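Local coordinates for Zn-dependent hydrolase of metallo-beta-lactamase superfamily TM0207 (Thermotoga maritima, PDB 1VJN), which is a putative zinc-dependent hydrolase of the metallo-beta-lactamase superfamily, whose substrate and exact reaction remain unassigned, at residues A[26-31]-A[84-89]; A[114-119]-A[138-143]; A[167-172]-A[212-217]. One frame throughout, in Å; residues are numbered along the deposited sequence.

Interaction 1 of 3, residues A[26-31]-A[84-89]; sequences EMEGKT and NGVKIK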
loop_
_atom_site.group_PDB
_atom_site.type_symbol
_atom_site.label_atom_id
_atom_site.label_comp_id
_atom_site.label_asym_id
_atom_site.label_seq_id
_atom_site.Cartn_x
_atom_site.Cartn_y
_atom_site.Cartn_z
ATOM N N GLU A 26 -3.646 -11.319 0.766
ATOM C CA GLU A 26 -3.625 -12.709 1.164
ATOM C C GLU A 26 -2.305 -13.390 0.797
ATOM O O GLU A 26 -1.887 -13.404 -0.362
ATOM C CB GLU A 26 -4.777 -13.445 0.538
ATOM C CG GLU A 26 -6.113 -12.881 0.951
ATOM C CD GLU A 26 -7.262 -13.408 0.112
ATOM O OE1 GLU A 26 -7.375 -14.649 -0.063
ATOM O OE2 GLU A 26 -8.062 -12.577 -0.362
HETATM N N MSE A 27 -1.658 -13.939 1.813
HETATM C CA MSE A 27 -0.381 -14.612 1.688
HETATM C C MSE A 27 -0.226 -15.551 2.892
HETATM O O MSE A 27 -0.492 -15.154 4.022
HETATM C CB MSE A 27 0.773 -13.592 1.642
HETATM C CG MSE A 27 0.718 -12.482 2.716
HETATM SE SE MSE A 27 2.298 -11.188 2.740
HETATM C CE MSE A 27 2.982 -11.328 0.804
ATOM N N GLU A 28 0.178 -16.794 2.631
ATOM C CA GLU A 28 0.451 -17.790 3.680
ATOM C C GLU A 28 -0.817 -18.302 4.368
ATOM O O GLU A 28 -0.758 -18.650 5.540
ATOM C CB GLU A 28 1.381 -17.216 4.766
ATOM C CG GLU A 28 2.580 -16.417 4.265
ATOM C CD GLU A 28 3.699 -17.298 3.753
ATOM O OE1 GLU A 28 3.664 -18.534 3.983
ATOM O OE2 GLU A 28 4.615 -16.741 3.112
ATOM N N GLY A 29 -1.949 -18.353 3.664
ATOM C CA GLY A 29 -3.244 -18.662 4.295
ATOM C C GLY A 29 -3.646 -17.623 5.353
ATOM O O GLY A 29 -4.376 -17.940 6.280
ATOM N N LYS A 30 -3.131 -16.391 5.248
ATOM C CA LYS A 30 -3.486 -15.326 6.170
ATOM C C LYS A 30 -3.947 -14.126 5.373
ATOM O O LYS A 30 -3.655 -14.030 4.205
ATOM C CB LYS A 30 -2.299 -14.920 7.046
ATOM C CG LYS A 30 -1.758 -16.049 7.941
ATOM C CD LYS A 30 -2.859 -16.662 8.850
ATOM C CE LYS A 30 -2.364 -17.895 9.649
ATOM N NZ LYS A 30 -3.337 -19.036 9.582
ATOM N N THR A 31 -4.631 -13.214 6.042
ATOM C CA THR A 31 -5.171 -12.024 5.445
ATOM C C THR A 31 -4.792 -10.824 6.236
ATOM O O THR A 31 -4.981 -10.761 7.442
ATOM C CB THR A 31 -6.728 -12.146 5.386
ATOM O OG1 THR A 31 -7.082 -13.163 4.460
ATOM C CG2 THR A 31 -7.370 -10.897 4.820
ATOM N N ASN A 84 1.387 -14.695 12.742
ATOM C CA ASN A 84 0.866 -15.831 11.993
ATOM C C ASN A 84 1.772 -16.251 10.817
ATOM O O ASN A 84 1.282 -16.601 9.727
ATOM C CB ASN A 84 -0.583 -15.519 11.522
ATOM C CG ASN A 84 -1.562 -15.248 12.708
ATOM O OD1 ASN A 84 -2.137 -14.148 12.842
ATOM N ND2 ASN A 84 -1.744 -16.254 13.559
ATOM N N GLY A 85 3.086 -16.221 11.049
ATOM C CA GLY A 85 4.075 -16.593 10.029
ATOM C C GLY A 85 4.322 -15.548 8.941
ATOM O O GLY A 85 5.004 -15.830 7.943
ATOM N N VAL A 86 3.758 -14.347 9.099
ATOM C CA VAL A 86 4.097 -13.214 8.218
ATOM C C VAL A 86 4.911 -12.229 9.039
ATOM O O VAL A 86 4.537 -11.910 10.166
ATOM C CB VAL A 86 2.840 -12.561 7.600
ATOM C CG1 VAL A 86 3.148 -11.226 6.938
ATOM C CG2 VAL A 86 2.232 -13.512 6.559
ATOM N N LYS A 87 6.051 -11.810 8.486
ATOM C CA LYS A 87 6.876 -10.756 9.075
ATOM C C LYS A 87 6.334 -9.380 8.644
ATOM O O LYS A 87 6.148 -9.104 7.446
ATOM C CB LYS A 87 8.336 -10.895 8.643
ATOM C CG LYS A 87 9.101 -12.013 9.337
ATOM C CD LYS A 87 10.310 -12.514 8.515
ATOM C CE LYS A 87 11.267 -11.361 8.053
ATOM N NZ LYS A 87 12.637 -11.855 7.609
ATOM N N ILE A 88 6.039 -8.542 9.623
ATOM C CA ILE A 88 5.595 -7.198 9.361
ATOM C C ILE A 88 6.489 -6.189 10.037
ATOM O O ILE A 88 6.890 -6.350 11.207
ATOM C CB ILE A 88 4.170 -6.990 9.857
ATOM C CG1 ILE A 88 3.200 -7.992 9.203
ATOM C CG2 ILE A 88 3.740 -5.616 9.579
ATOM C CD1 ILE A 88 2.097 -8.388 10.107
ATOM N N LYS A 89 6.732 -5.114 9.324
ATOM C CA LYS A 89 7.589 -4.068 9.797
ATOM C C LYS A 89 6.927 -2.729 9.565
ATOM O O LYS A 89 6.484 -2.447 8.455
ATOM C CB LYS A 89 8.927 -4.160 9.061
ATOM C CG LYS A 89 9.933 -3.075 9.473
ATOM C CD LYS A 89 11.332 -3.264 8.851
ATOM C CE LYS A 89 12.351 -2.471 9.674
ATOM N NZ LYS A 89 13.789 -2.513 9.170
#

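Interaction 2 of 3, residues A[114-119]-A[138-143]; sequences EGIKVC and EIDVLL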
loop_
_atom_site.group_PDB
_atom_site.type_symbol
_atom_site.label_atom_id
_atom_site.label_comp_id
_atom_site.label_asym_id
_atom_site.label_seq_id
_atom_site.Cartn_x
_atom_site.Cartn_y
_atom_site.Cartn_z
ATOM N N GLU A 114 5.785 -15.380 1.425
ATOM C CA GLU A 114 5.916 -16.160 0.197
ATOM C C GLU A 114 7.064 -15.668 -0.674
ATOM O O GLU A 114 6.918 -15.616 -1.895
ATOM C CB GLU A 114 4.603 -16.139 -0.607
ATOM C CG GLU A 114 3.708 -17.342 -0.320
ATOM C CD GLU A 114 2.279 -16.928 -0.061
ATOM O OE1 GLU A 114 2.028 -15.694 -0.071
ATOM O OE2 GLU A 114 1.426 -17.824 0.160
ATOM N N GLY A 115 8.192 -15.321 -0.052
ATOM C CA GLY A 115 9.284 -14.640 -0.762
ATOM C C GLY A 115 8.859 -13.438 -1.626
ATOM O O GLY A 115 9.386 -13.232 -2.715
ATOM N N ILE A 116 7.883 -12.670 -1.159
ATOM C CA ILE A 116 7.457 -11.439 -1.820
ATOM C C ILE A 116 7.384 -10.401 -0.712
ATOM O O ILE A 116 6.901 -10.719 0.392
ATOM C CB ILE A 116 6.085 -11.615 -2.541
ATOM C CG1 ILE A 116 6.191 -12.678 -3.656
ATOM C CG2 ILE A 116 5.612 -10.279 -3.151
ATOM C CD1 ILE A 116 4.919 -12.864 -4.521
ATOM N N LYS A 117 7.909 -9.203 -0.979
ATOM C CA LYS A 117 7.831 -8.085 -0.056
ATOM C C LYS A 117 6.876 -7.045 -0.615
ATOM O O LYS A 117 7.040 -6.529 -1.732
ATOM C CB LYS A 117 9.206 -7.431 0.198
ATOM C CG LYS A 117 10.106 -8.187 1.157
ATOM C CD LYS A 117 11.549 -7.846 0.878
ATOM C CE LYS A 117 12.484 -8.378 1.941
ATOM N NZ LYS A 117 12.837 -9.814 1.681
ATOM N N VAL A 118 5.859 -6.749 0.175
ATOM C CA VAL A 118 4.829 -5.809 -0.201
ATOM C C VAL A 118 4.955 -4.628 0.718
ATOM O O VAL A 118 5.158 -4.814 1.932
ATOM C CB VAL A 118 3.426 -6.438 -0.064
ATOM C CG1 VAL A 118 2.341 -5.440 -0.503
ATOM C CG2 VAL A 118 3.337 -7.732 -0.876
ATOM N N CYS A 119 4.846 -3.427 0.150
ATOM C CA CYS A 119 4.937 -2.160 0.899
ATOM C C CYS A 119 3.746 -1.237 0.683
ATOM O O CYS A 119 3.473 -0.792 -0.416
ATOM C CB CYS A 119 6.222 -1.384 0.528
ATOM S SG CYS A 119 6.537 0.094 1.526
ATOM N N GLU A 138 14.562 -3.386 -0.554
ATOM C CA GLU A 138 13.946 -3.630 -1.862
ATOM C C GLU A 138 12.524 -4.161 -1.729
ATOM O O GLU A 138 12.262 -4.983 -0.891
ATOM C CB GLU A 138 14.822 -4.527 -2.731
ATOM C CG GLU A 138 16.182 -3.876 -2.953
ATOM C CD GLU A 138 16.762 -4.158 -4.322
ATOM O OE1 GLU A 138 16.571 -5.290 -4.834
ATOM O OE2 GLU A 138 17.405 -3.230 -4.874
ATOM N N ILE A 139 11.606 -3.616 -2.526
ATOM C CA ILE A 139 10.192 -3.965 -2.497
ATOM C C ILE A 139 9.803 -4.667 -3.811
ATOM O O ILE A 139 10.235 -4.275 -4.888
ATOM C CB ILE A 139 9.363 -2.686 -2.272
ATOM C CG1 ILE A 139 9.611 -2.159 -0.843
ATOM C CG2 ILE A 139 7.911 -2.931 -2.478
ATOM C CD1 ILE A 139 9.622 -3.244 0.248
ATOM N N ASP A 140 8.971 -5.699 -3.710
ATOM C CA ASP A 140 8.389 -6.350 -4.886
ATOM C C ASP A 140 7.086 -5.720 -5.365
ATOM O O ASP A 140 6.882 -5.517 -6.561
ATOM C CB ASP A 140 8.156 -7.820 -4.560
ATOM C CG ASP A 140 9.447 -8.526 -4.200
ATOM O OD1 ASP A 140 10.423 -8.359 -4.958
ATOM O OD2 ASP A 140 9.594 -9.217 -3.167
ATOM N N VAL A 141 6.190 -5.445 -4.434
ATOM C CA VAL A 141 4.921 -4.803 -4.732
ATOM C C VAL A 141 4.803 -3.545 -3.892
ATOM O O VAL A 141 4.785 -3.619 -2.652
ATOM C CB VAL A 141 3.695 -5.724 -4.425
ATOM C CG1 VAL A 141 2.395 -5.059 -4.866
ATOM C CG2 VAL A 141 3.819 -7.032 -5.086
ATOM N N LEU A 142 4.741 -2.400 -4.561
ATOM C CA LEU A 142 4.636 -1.107 -3.917
ATOM C C LEU A 142 3.238 -0.459 -4.097
ATOM O O LEU A 142 2.769 -0.278 -5.209
ATOM C CB LEU A 142 5.729 -0.168 -4.461
ATOM C CG LEU A 142 5.830 1.184 -3.779
ATOM C CD1 LEU A 142 6.129 1.054 -2.279
ATOM C CD2 LEU A 142 6.917 1.943 -4.500
ATOM N N LEU A 143 2.621 -0.089 -2.982
ATOM C CA LEU A 143 1.368 0.661 -2.964
ATOM C C LEU A 143 1.733 2.100 -2.638
ATOM O O LEU A 143 2.224 2.385 -1.532
ATOM C CB LEU A 143 0.427 0.086 -1.927
ATOM C CG LEU A 143 0.270 -1.455 -1.993
ATOM C CD1 LEU A 143 -0.638 -1.933 -0.847
ATOM C CD2 LEU A 143 -0.260 -1.912 -3.273
#

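Interaction 3 of 3, residues A[167-172]-A[212-217]; sequences KVIIPM and RKVVVM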
loop_
_atom_site.group_PDB
_atom_site.type_symbol
_atom_site.label_atom_id
_atom_site.label_comp_id
_atom_site.label_asym_id
_atom_site.label_seq_id
_atom_site.Cartn_x
_atom_site.Cartn_y
_atom_site.Cartn_z
ATOM N N LYS A 167 8.896 -3.433 -8.279
ATOM C CA LYS A 167 8.549 -4.098 -9.523
ATOM C C LYS A 167 7.089 -3.818 -9.877
ATOM O O LYS A 167 6.820 -3.055 -10.798
ATOM C CB LYS A 167 8.802 -5.599 -9.392
ATOM C CG LYS A 167 10.216 -5.955 -9.057
ATOM C CD LYS A 167 11.145 -5.546 -10.192
ATOM C CE LYS A 167 12.620 -5.651 -9.784
ATOM N NZ LYS A 167 13.404 -4.454 -10.235
ATOM N N VAL A 168 6.151 -4.440 -9.163
ATOM C CA VAL A 168 4.754 -4.102 -9.319
ATOM C C VAL A 168 4.519 -2.856 -8.537
ATOM O O VAL A 168 4.834 -2.798 -7.348
ATOM C CB VAL A 168 3.826 -5.181 -8.811
ATOM C CG1 VAL A 168 2.355 -4.680 -8.797
ATOM C CG2 VAL A 168 3.962 -6.421 -9.684
ATOM N N ILE A 169 4.005 -1.833 -9.218
ATOM C CA ILE A 169 3.676 -0.564 -8.598
ATOM C C ILE A 169 2.167 -0.267 -8.704
ATOM O O ILE A 169 1.626 -0.186 -9.821
ATOM C CB ILE A 169 4.455 0.576 -9.285
ATOM C CG1 ILE A 169 5.965 0.456 -9.054
ATOM C CG2 ILE A 169 3.961 1.881 -8.744
ATOM C CD1 ILE A 169 6.829 1.284 -10.027
ATOM N N ILE A 170 1.493 -0.069 -7.569
ATOM C CA ILE A 170 0.089 0.218 -7.604
ATOM C C ILE A 170 -0.124 1.610 -7.024
ATOM O O ILE A 170 0.115 1.819 -5.823
ATOM C CB ILE A 170 -0.721 -0.858 -6.833
ATOM C CG1 ILE A 170 -0.523 -2.263 -7.444
ATOM C CG2 ILE A 170 -2.192 -0.491 -6.764
ATOM C CD1 ILE A 170 -0.798 -3.429 -6.510
ATOM N N PRO A 171 -0.538 2.576 -7.865
ATOM C CA PRO A 171 -0.811 3.947 -7.357
ATOM C C PRO A 171 -2.113 4.008 -6.524
ATOM O O PRO A 171 -3.060 3.207 -6.726
ATOM C CB PRO A 171 -0.989 4.787 -8.635
ATOM C CG PRO A 171 -1.464 3.774 -9.706
ATOM C CD PRO A 171 -0.788 2.452 -9.334
HETATM N N MSE A 172 -2.182 4.954 -5.614
HETATM C CA MSE A 172 -3.434 5.188 -4.907
HETATM C C MSE A 172 -3.473 6.661 -4.595
HETATM O O MSE A 172 -2.529 7.371 -4.930
HETATM C CB MSE A 172 -3.523 4.359 -3.629
HETATM C CG MSE A 172 -2.332 4.540 -2.719
HETATM SE SE MSE A 172 -2.293 3.284 -1.149
HETATM C CE MSE A 172 -0.645 4.016 -0.341
ATOM N N ARG A 212 9.280 -4.683 -13.846
ATOM C CA ARG A 212 8.498 -3.564 -13.427
ATOM C C ARG A 212 7.211 -3.485 -14.208
ATOM O O ARG A 212 7.216 -3.566 -15.432
ATOM C CB ARG A 212 9.256 -2.262 -13.618
ATOM C CG ARG A 212 8.349 -1.083 -13.335
ATOM C CD ARG A 212 9.053 0.153 -13.079
ATOM N NE ARG A 212 9.668 0.136 -11.764
ATOM C CZ ARG A 212 10.422 1.124 -11.303
ATOM N NH1 ARG A 212 10.669 2.189 -12.071
ATOM N NH2 ARG A 212 10.948 1.047 -10.090
ATOM N N LYS A 213 6.109 -3.282 -13.492
ATOM C CA LYS A 213 4.818 -3.048 -14.126
ATOM C C LYS A 213 3.956 -2.176 -13.220
ATOM O O LYS A 213 3.755 -2.497 -12.049
ATOM C CB LYS A 213 4.108 -4.363 -14.382
ATOM C CG LYS A 213 2.956 -4.270 -15.377
ATOM C CD LYS A 213 2.411 -5.673 -15.715
ATOM C CE LYS A 213 2.096 -6.544 -14.459
ATOM N NZ LYS A 213 1.385 -7.835 -14.752
ATOM N N VAL A 214 3.471 -1.074 -13.770
ATOM C CA VAL A 214 2.502 -0.253 -13.092
ATOM C C VAL A 214 1.091 -0.853 -13.312
ATOM O O VAL A 214 0.676 -1.115 -14.446
ATOM C CB VAL A 214 2.608 1.193 -13.587
ATOM C CG1 VAL A 214 1.521 2.033 -12.963
ATOM C CG2 VAL A 214 3.969 1.764 -13.254
ATOM N N VAL A 215 0.390 -1.131 -12.220
ATOM C CA VAL A 215 -0.939 -1.738 -12.259
ATOM C C VAL A 215 -1.924 -0.794 -11.595
ATOM O O VAL A 215 -1.790 -0.502 -10.393
ATOM C CB VAL A 215 -0.981 -3.089 -11.546
ATOM C CG1 VAL A 215 -2.440 -3.628 -11.460
ATOM C CG2 VAL A 215 -0.098 -4.080 -12.263
ATOM N N VAL A 216 -2.906 -0.356 -12.378
ATOM C CA VAL A 216 -3.973 0.520 -11.945
ATOM C C VAL A 216 -5.182 -0.359 -11.652
ATOM O O VAL A 216 -5.713 -1.017 -12.547
ATOM C CB VAL A 216 -4.362 1.546 -13.043
ATOM C CG1 VAL A 216 -5.398 2.529 -12.522
ATOM C CG2 VAL A 216 -3.166 2.299 -13.510
HETATM N N MSE A 217 -5.592 -0.389 -10.400
HETATM C CA MSE A 217 -6.769 -1.153 -9.964
HETATM C C MSE A 217 -7.976 -0.237 -9.960
HETATM O O MSE A 217 -7.840 0.966 -10.086
HETATM C CB MSE A 217 -6.531 -1.731 -8.561
HETATM C CG MSE A 217 -5.198 -2.437 -8.446
HETATM SE SE MSE A 217 -4.946 -3.606 -6.871
HETATM C CE MSE A 217 -6.428 -4.911 -7.169
HETATM O O HOH W 1 -4.644 1.854 -8.725
#

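Interaction 1 of 3, residues A[26-31]-A[84-89]
Lys-30 and Asn-84 meet with their side chains nearly at right angles, an aliphatic chain laid across a short polar one. The Lys-30 methylenes do the touching: CE comes to 3.5 Å from Asn-84 CB, and CG lies 3.6 Å from Asn-84 O. A bend early in the chain (chi2 -56°) turns the lysine over the asparagine. The amide group of Asn-84 stays at the margin, and its CB and backbone carbonyl form the surface that the lysine crosses. Both side chains also rest on Asp-51, which borders the pair.

The second point of contact is apolar and more deeply buried. Val-86 sets its CG1 anti to the backbone N (chi1 168°), which leaves CG2 as the branch facing the other segment. This methyl meets Glu-28 CG at 3.7 Å, the two side chains slanting past each other, and it reaches Met-27 CG, in a selenomethionine, at 4.3 Å. Glu-28 therefore contributes the methylene part of its chain here. Its backbone N is bound by the carboxylate of Glu-114. Met-27 continues inward onto Met-13 and Phe-111.

The backbones stay well apart, with CA atoms 7.4 Å from each other at Glu-28 and Val-86, so van der Waals packing carries the whole contact. Each partner is itself a tight reversal. Met-27 and Lys-30 exchange two backbone hydrogen bonds around Glu-28 and Gly-29, both with positive phi, while Asn-84 and Gly-85 repeat these left-handed conformations between strands 79-83 and 86-95. The arrangement exemplifies type I' beta-hairpin turns, one from each sheet, packed together at the rim of the two-sheet core of the metallo-beta-lactamase fold.

Interaction 2 of 3, residues A[114-119]-A[138-143]
Asp-140 grips both ends of the Lys-117 backbone unit. Its OD2 accepts the Lys-117 N-H at 2.8 Å through the anti lone pair, while its own N-H goes to Lys-117 O, more bent at 138°. Val-141 N also donates to that oxygen, at 3.0 Å, so one carbonyl serves two successive amides. The Asp-140 carboxylate thus extends the strand pairing by one bond where the second chain has not yet settled into regular strand. Asp-140 CB lies against Ile-116 CG2, 3.8 Å away.

Farther along, the pairing becomes regular and parallel: Cys-119 N donates to Val-141 O, and Leu-143 N to Cys-119 O, both nearly straight onto the carbonyl. These are neighbouring strands of a beta-alpha-beta unit, strand 116-120, helix 130-136 and strand 141-145, within the larger sheet of the metallo-hydrolase fold.

The side chains divide between the faces. On one, Cys-119 CB touches Leu-142 CD1, with Ile-139 CG1 at about a right angle to it, each 3.7 Å away. On the other, Val-118 and Val-141 lie side by side and point the same way, with Val-118 CG2 4.1 Å from Val-141 CB. Beyond this second face comes the smaller sheet: Met-13, Leu-25 and Met-27 back Val-118, and Ile-15 backs Val-141. At the margin, Lys-117 passes CD over Glu-138 O at 3.4 Å before its amine forms a salt bridge with Glu-112.

Interaction 3 of 3, residues A[167-172]-A[212-217]
From Lys-167 and Lys-213 onward, strands 168-172 and 213-216 pair in parallel, the axes of these short segments coming within 4.6 Å and inclined at 34°. Lys-213 N reaches Lys-167 O at 2.8 Å from above the carbonyl plane, 43° out of it. The next two bonds, Ile-169 N to Lys-213 O and Val-215 N to Ile-169 O, are straighter.

The pattern then breaks at Pro-171, which has no N-H to give to Val-215 O. Its CD sits 3.3 Å from that oxygen instead. One step further a water bridges the strands, donating to Pro-171 O at 2.9 Å and accepting from Met-217 N at 3.0 Å, so a solvent molecule supplies the link that the backbones no longer make directly.

At the opposite end Arg-212 folds its guanidinium over Ile-169. The isoleucine CD1 comes over one face, toward the rim, and is 3.5 Å from Arg-212 NE. A bend at chi3 (-74°) turns the group into this position. Asp-162 and Ala-166 O, bound by NH1 and NH2 respectively, fix its rotation. On the other face of the sheet, Ile-170 and the selenomethionine Met-217 meet at a slant, Ile-170 CG2 reaching Met-217 CG at 4.0 Å.

The pair belongs to the parallel part of the larger sheet of the metallo-hydrolase fold. On one face helix 187-190 covers Ile-169, Pro-171, Val-214 and Val-216 through Phe-189 and Leu-190. On the other lies the smaller sheet, whose edge strand 202-205 packs Leu-203 on Val-168, Ile-170 and Met-217. Within the larger sheet, strand 141-145 flanks 168-172 on its far side and the short strand 197-198 completes the edge beyond 213-216.

Overall arrangement
From the N terminus the three contacts close in series, and none nests in or crosses another. Interaction 1 closes the long excursion from the hairpin at 26-31, in the smaller sheet, to the turn at 84-85 that leads into strand 86-95 of the larger one, and so joins the two sheets. Interaction 2 then closes the helical connection between strands 116-120 and 141-145, and interaction 3 brings 213-216 back beside 168-172. Strands 141-145 and 168-172 are sheet neighbours, so interactions 2 and 3 run on into one another through backbone bonds of Leu-142. Interactions 1 and 2 meet where the end of Met-27 packs against strand 116-120, whereas interactions 1 and 3 come no nearer than about 10 Å between nearest atoms.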